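Local coordinates for protein prolyl-tRNA synthetase (Naegleria fowleri, PDB 6UYH) that probably joins proline to its cognate tRNA in an ATP-dependent reaction, as a class II aminoacyl-tRNA synthetase, and here binds halofuginone together with an ATP analogue, at residues T225-N230 and L276-M281; S33-Y38 and M289-R294. All coordinates share one frame; numbering follows the deposited sequence.

In the fold
From the N terminus the chain runs through helix 22-32 into 33-38, the first half of contact 2. It then builds helix 49-67 and the strands of the class II core before reaching 225-230, which opens contact 1. Helix 274-283 closes that loop after 45 residues, and 289-294, just past the helix, closes the loop of contact 2 after 250, leaving contact 1 nested within contact 2. Their centres lie about 13 Å apart, and helix 274-283 bridges them: Val278 and Met281 serve contact 1, whereas Met279 and Ile280 pack on Phe35, Met289 and Pro292. Catalytic-core strand, helix and N-terminal region are thus tied to the segment leading into strand 300-304.

Contact 1: T225-N230 and L276-M281; sequences TFIATN and LGVMIM
Ile227, the last residue of strand 219-227, meets helix 274-283 through one branch after the other. Its CB points at the helix. From there Ile227 CG2 lies 3.9 Å from Met281 CB, while the longer branch runs through CG1 to CD1, and Ile227 CD1 is 3.8 Å from Met281 CB. Two methyls of Ile227 thus rest side by side on one methylene. The second torsion (chi2 -54°) folds CD1 back instead of extending the branch, and Ile227 CD1 also comes within 4.4 Å of Val278 CG1, a looser apolar approach. Met281 makes its nearest approach through CB; its extended chain then leads off, with the side chain also touching Tyr513.

Two residues earlier, Thr225 and Val278 reach toward each other tip to tip, with Thr225 OG1 3.6 Å from Val278 CG1. With chi1 at 176°, Val278 sets CG1 nearest the hydroxyl and leaves CG2 beside it. The buried hydroxyl of Thr225 is not left to this apolar neighbour, because it is hydrogen-bonded to the carbonyl of Val234 on the adjoining strand.

Beyond the strand, a water joins the backbones. It accepts from Thr229 N at 3.2 Å and donates to Met281 O at 2.8 Å; that carbonyl also receives Lys18 NZ. Phe22 of helix 22-32 touches both Ile227 and Met281.

The short axes approach to 8.8 Å at 46°, and all four touching residues are buried. This is helix-on-sheet packing of the class II synthetase core: helix 274-283 lies against antiparallel strands, and Arg274 at its start belongs to the AMPPNP pocket.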
loop_
_atom_site.group_PDB
_atom_site.type_symbol
_atom_site.label_atom_id
_atom_site.label_comp_id
_atom_site.label_asym_id
_atom_site.label_seq_id
_atom_site.Cartn_x
_atom_site.Cartn_y
_atom_site.Cartn_z
ATOM N N THR A 225 -7.989 24.175 2.145
ATOM C CA THR A 225 -8.752 24.124 0.905
ATOM C C THR A 225 -10.163 24.611 1.191
ATOM O O THR A 225 -10.562 24.772 2.350
ATOM C CB THR A 225 -8.791 22.712 0.303
ATOM O OG1 THR A 225 -9.454 21.825 1.206
ATOM C CG2 THR A 225 -7.367 22.177 0.029
ATOM N N PHE A 226 -10.922 24.863 0.125
ATOM C CA PHE A 226 -12.190 25.571 0.265
ATOM C C PHE A 226 -13.272 24.935 -0.592
ATOM O O PHE A 226 -13.070 24.712 -1.790
ATOM C CB PHE A 226 -12.030 27.041 -0.123
ATOM C CG PHE A 226 -13.295 27.843 -0.012
ATOM C CD1 PHE A 226 -13.893 28.067 1.228
ATOM C CD2 PHE A 226 -13.873 28.408 -1.141
ATOM C CE1 PHE A 226 -15.060 28.839 1.331
ATOM C CE2 PHE A 226 -15.037 29.192 -1.036
ATOM C CZ PHE A 226 -15.620 29.396 0.208
ATOM N N ILE A 227 -14.430 24.684 0.017
ATOM C CA ILE A 227 -15.583 24.124 -0.685
ATOM C C ILE A 227 -16.562 25.270 -0.928
ATOM O O ILE A 227 -17.278 25.691 -0.021
ATOM C CB ILE A 227 -16.229 22.980 0.102
ATOM C CG1 ILE A 227 -15.159 21.968 0.550
ATOM C CG2 ILE A 227 -17.328 22.293 -0.752
ATOM C CD1 ILE A 227 -14.265 21.411 -0.572
ATOM N N ALA A 228 -16.627 25.748 -2.176
ATOM C CA ALA A 228 -17.433 26.929 -2.487
ATOM C C ALA A 228 -18.930 26.691 -2.308
ATOM O O ALA A 228 -19.662 27.629 -1.968
ATOM C CB ALA A 228 -17.152 27.395 -3.918
ATOM N N THR A 229 -19.416 25.467 -2.555
ATOM C CA THR A 229 -20.863 25.245 -2.556
ATOM C C THR A 229 -21.484 25.594 -1.207
ATOM O O THR A 229 -22.500 26.293 -1.143
ATOM C CB THR A 229 -21.190 23.798 -2.940
ATOM O OG1 THR A 229 -20.801 23.573 -4.299
ATOM C CG2 THR A 229 -22.708 23.552 -2.830
ATOM N N ASN A 230 -20.884 25.133 -0.108
ATOM C CA ASN A 230 -21.412 25.469 1.209
ATOM C C ASN A 230 -20.471 26.356 2.015
ATOM O O ASN A 230 -20.696 26.550 3.214
ATOM C CB ASN A 230 -21.773 24.202 1.997
ATOM C CG ASN A 230 -20.613 23.246 2.161
ATOM O OD1 ASN A 230 -19.503 23.502 1.700
ATOM N ND2 ASN A 230 -20.870 22.124 2.836
ATOM N N LEU A 276 -9.263 13.035 -1.834
ATOM C CA LEU A 276 -10.237 12.632 -2.847
ATOM C C LEU A 276 -11.567 13.351 -2.643
ATOM O O LEU A 276 -12.228 13.738 -3.613
ATOM C CB LEU A 276 -10.451 11.117 -2.813
ATOM C CG LEU A 276 -9.497 10.256 -3.653
ATOM C CD1 LEU A 276 -8.073 10.416 -3.182
ATOM C CD2 LEU A 276 -9.909 8.805 -3.580
ATOM N N GLY A 277 -11.987 13.507 -1.386
ATOM C CA GLY A 277 -13.231 14.211 -1.112
ATOM C C GLY A 277 -13.170 15.668 -1.524
ATOM O O GLY A 277 -14.116 16.200 -2.114
ATOM N N VAL A 278 -12.055 16.332 -1.220
ATOM C CA VAL A 278 -11.885 17.723 -1.629
ATOM C C VAL A 278 -11.967 17.834 -3.142
ATOM O O VAL A 278 -12.687 18.683 -3.685
ATOM C CB VAL A 278 -10.550 18.276 -1.098
ATOM C CG1 VAL A 278 -10.335 19.701 -1.620
ATOM C CG2 VAL A 278 -10.559 18.285 0.427
ATOM N N MET A 279 -11.245 16.957 -3.840
ATOM C CA MET A 279 -11.240 16.946 -5.299
ATOM C C MET A 279 -12.657 16.876 -5.853
ATOM O O MET A 279 -13.033 17.641 -6.751
ATOM C CB MET A 279 -10.411 15.750 -5.793
ATOM C CG MET A 279 -10.285 15.661 -7.318
ATOM S SD MET A 279 -9.618 14.040 -7.800
ATOM C CE MET A 279 -11.007 12.949 -7.475
ATOM N N ILE A 280 -13.468 15.970 -5.304
ATOM C CA ILE A 280 -14.824 15.772 -5.802
ATOM C C ILE A 280 -15.720 16.960 -5.448
ATOM O O ILE A 280 -16.477 17.455 -6.290
ATOM C CB ILE A 280 -15.392 14.454 -5.254
ATOM C CG1 ILE A 280 -14.553 13.278 -5.773
ATOM C CG2 ILE A 280 -16.874 14.330 -5.608
ATOM C CD1 ILE A 280 -14.916 11.946 -5.127
ATOM N N MET A 281 -15.664 17.429 -4.194
ATOM C CA MET A 281 -16.511 18.550 -3.803
ATOM C C MET A 281 -16.170 19.817 -4.573
ATOM O O MET A 281 -17.062 20.634 -4.844
ATOM C CB MET A 281 -16.405 18.820 -2.297
ATOM C CG MET A 281 -17.082 17.757 -1.444
ATOM S SD MET A 281 -16.875 18.128 0.325
ATOM C CE MET A 281 -17.818 16.773 1.028
HETATM O O HOH W 1 -17.964 23.272 -4.286
#

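Contact 2: S33-Y38 and M289-R294. With EDO (1,2-ethanediol), chain Q.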
loop_
_atom_site.group_PDB
_atom_site.type_symbol
_atom_site.label_atom_id
_atom_site.label_comp_id
_atom_site.label_asym_id
_atom_site.label_seq_id
_atom_site.Cartn_x
_atom_site.Cartn_y
_atom_site.Cartn_z
ATOM N N SER A 33 -20.760 7.318 -10.037
ATOM C CA SER A 33 -19.516 7.328 -10.788
ATOM C C SER A 33 -18.692 6.068 -10.592
ATOM O O SER A 33 -17.623 5.963 -11.200
ATOM C CB SER A 33 -18.662 8.514 -10.377
ATOM O OG SER A 33 -18.229 8.375 -9.026
ATOM N N GLU A 34 -19.157 5.135 -9.749
ATOM C CA GLU A 34 -18.402 3.933 -9.364
ATOM C C GLU A 34 -17.119 4.275 -8.607
ATOM O O GLU A 34 -16.133 3.536 -8.651
ATOM C CB GLU A 34 -18.111 3.036 -10.581
ATOM C CG GLU A 34 -19.387 2.586 -11.295
ATOM C CD GLU A 34 -19.151 1.596 -12.423
ATOM O OE1 GLU A 34 -18.006 1.130 -12.605
ATOM O OE2 GLU A 34 -20.130 1.278 -13.125
ATOM N N PHE A 35 -17.113 5.388 -7.870
ATOM C CA PHE A 35 -15.960 5.686 -7.027
ATOM C C PHE A 35 -16.033 4.941 -5.700
ATOM O O PHE A 35 -15.033 4.371 -5.240
ATOM C CB PHE A 35 -15.858 7.198 -6.777
ATOM C CG PHE A 35 -14.719 7.861 -7.510
ATOM C CD1 PHE A 35 -13.813 8.678 -6.825
ATOM C CD2 PHE A 35 -14.550 7.661 -8.879
ATOM C CE1 PHE A 35 -12.758 9.275 -7.494
ATOM C CE2 PHE A 35 -13.500 8.254 -9.560
ATOM C CZ PHE A 35 -12.601 9.071 -8.862
ATOM N N LEU A 36 -17.207 4.911 -5.086
ATOM C CA LEU A 36 -17.323 4.525 -3.690
ATOM C C LEU A 36 -18.602 3.731 -3.485
ATOM O O LEU A 36 -19.596 3.932 -4.189
ATOM C CB LEU A 36 -17.304 5.772 -2.788
ATOM C CG LEU A 36 -17.411 5.616 -1.269
ATOM C CD1 LEU A 36 -16.634 6.740 -0.572
ATOM C CD2 LEU A 36 -18.871 5.645 -0.829
ATOM N N ASP A 37 -18.574 2.818 -2.522
ATOM C CA ASP A 37 -19.813 2.234 -2.034
ATOM C C ASP A 37 -19.865 2.319 -0.518
ATOM O O ASP A 37 -18.835 2.392 0.154
ATOM C CB ASP A 37 -19.996 0.791 -2.471
ATOM C CG ASP A 37 -21.364 0.552 -3.066
ATOM O OD1 ASP A 37 -22.306 1.300 -2.703
ATOM O OD2 ASP A 37 -21.499 -0.361 -3.900
ATOM N N TYR A 38 -21.089 2.354 0.004
ATOM C CA TYR A 38 -21.323 2.305 1.438
ATOM C C TYR A 38 -21.162 0.881 1.974
ATOM O O TYR A 38 -21.174 -0.100 1.228
ATOM C CB TYR A 38 -22.716 2.845 1.749
ATOM C CG TYR A 38 -22.841 4.295 1.360
ATOM C CD1 TYR A 38 -22.193 5.274 2.091
ATOM C CD2 TYR A 38 -23.572 4.684 0.240
ATOM C CE1 TYR A 38 -22.292 6.607 1.748
ATOM C CE2 TYR A 38 -23.671 6.021 -0.117
ATOM C CZ TYR A 38 -23.023 6.974 0.640
ATOM O OH TYR A 38 -23.109 8.312 0.317
ATOM N N MET A 289 -18.969 13.188 -11.936
ATOM C CA MET A 289 -17.561 13.381 -11.637
ATOM C C MET A 289 -16.886 14.242 -12.704
ATOM O O MET A 289 -17.242 14.191 -13.879
ATOM C CB MET A 289 -16.876 12.015 -11.546
ATOM C CG MET A 289 -15.440 12.046 -11.084
ATOM S SD MET A 289 -15.275 12.453 -9.342
ATOM C CE MET A 289 -16.119 11.069 -8.581
ATOM N N VAL A 290 -15.882 15.017 -12.285
ATOM C CA VAL A 290 -15.013 15.757 -13.207
ATOM C C VAL A 290 -13.582 15.500 -12.754
ATOM O O VAL A 290 -13.137 16.060 -11.744
ATOM C CB VAL A 290 -15.317 17.262 -13.245
ATOM C CG1 VAL A 290 -14.411 17.961 -14.266
ATOM C CG2 VAL A 290 -16.784 17.522 -13.605
ATOM N N LEU A 291 -12.849 14.639 -13.499
ATOM C CA LEU A 291 -11.545 14.187 -13.007
ATOM C C LEU A 291 -10.417 15.068 -13.534
ATOM O O LEU A 291 -10.294 15.244 -14.750
ATOM C CB LEU A 291 -11.287 12.743 -13.424
ATOM C CG LEU A 291 -12.191 11.702 -12.765
ATOM C CD1 LEU A 291 -12.176 10.377 -13.538
ATOM C CD2 LEU A 291 -11.768 11.502 -11.319
ATOM N N PRO A 292 -9.563 15.608 -12.667
ATOM C CA PRO A 292 -8.331 16.237 -13.139
ATOM C C PRO A 292 -7.525 15.238 -13.947
ATOM O O PRO A 292 -7.368 14.083 -13.522
ATOM C CB PRO A 292 -7.600 16.619 -11.838
ATOM C CG PRO A 292 -8.641 16.557 -10.758
ATOM C CD PRO A 292 -9.602 15.489 -11.203
ATOM N N PRO A 293 -7.041 15.626 -15.128
ATOM C CA PRO A 293 -6.425 14.640 -16.037
ATOM C C PRO A 293 -5.301 13.807 -15.427
ATOM O O PRO A 293 -5.149 12.637 -15.792
ATOM C CB PRO A 293 -5.916 15.518 -17.189
ATOM C CG PRO A 293 -6.893 16.659 -17.228
ATOM C CD PRO A 293 -7.287 16.921 -15.790
ATOM N N ARG A 294 -4.514 14.353 -14.504
ATOM C CA ARG A 294 -3.370 13.601 -14.006
ATOM C C ARG A 294 -3.747 12.504 -13.016
ATOM O O ARG A 294 -2.896 11.666 -12.692
ATOM C CB ARG A 294 -2.350 14.563 -13.390
ATOM C CG ARG A 294 -1.641 15.383 -14.475
ATOM C CD ARG A 294 -1.104 16.721 -13.988
ATOM N NE ARG A 294 -0.965 17.670 -15.093
ATOM C CZ ARG A 294 -0.630 18.950 -14.950
ATOM N NH1 ARG A 294 -0.395 19.441 -13.734
ATOM N NH2 ARG A 294 -0.534 19.739 -16.016
HETATM C C1 EDO Q . -1.724 15.333 -18.295
HETATM O O1 EDO Q . -0.702 16.232 -17.847
HETATM C C2 EDO Q . -1.494 15.036 -19.772
HETATM O O2 EDO Q . -0.119 14.698 -19.980
#
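Two bends in the Met289 chain, chi2 71° and chi3 63°, curl its methyl over the ring of Phe35 in one of two modelled conformers, so the contact may be part-time. Met289 CE stands 3.6 Å from the centroid of the Phe35 ring and 9° off the ring normal, a CH-pi contact centred on one face. Behind it, Met289 SD is 4.5 Å from the same Phe35 centroid, again over the face, giving a Met-aromatic pair. The same methyl touches Ser33, with Met289 CE 3.5 Å from Ser33 OG.

Ser33 and Glu34 sit where helix 22-32 ends in a Schellman motif, Glu34 having positive phi. Ser33 OG hydrogen-bonds back to Val29 O and takes a weak bond from Phe35 N. The turn thus delivers Phe35 into a buried site bounded also by Met279 and Ile280 of helix 274-283 and by Val54 of helix 49-67, joining the N-terminal region to the core.

At the far end of the ring, Leu291 CD2 approaches Phe35 CZ obliquely at 3.6 Å. Further along, Arg294 NE donates to O1 of a 1,2-ethanediol (3.1 Å), probably from the crystallisation liquor, near the guanidinium plane; Asp399 also binds it and salt-bridges Arg294 NH2.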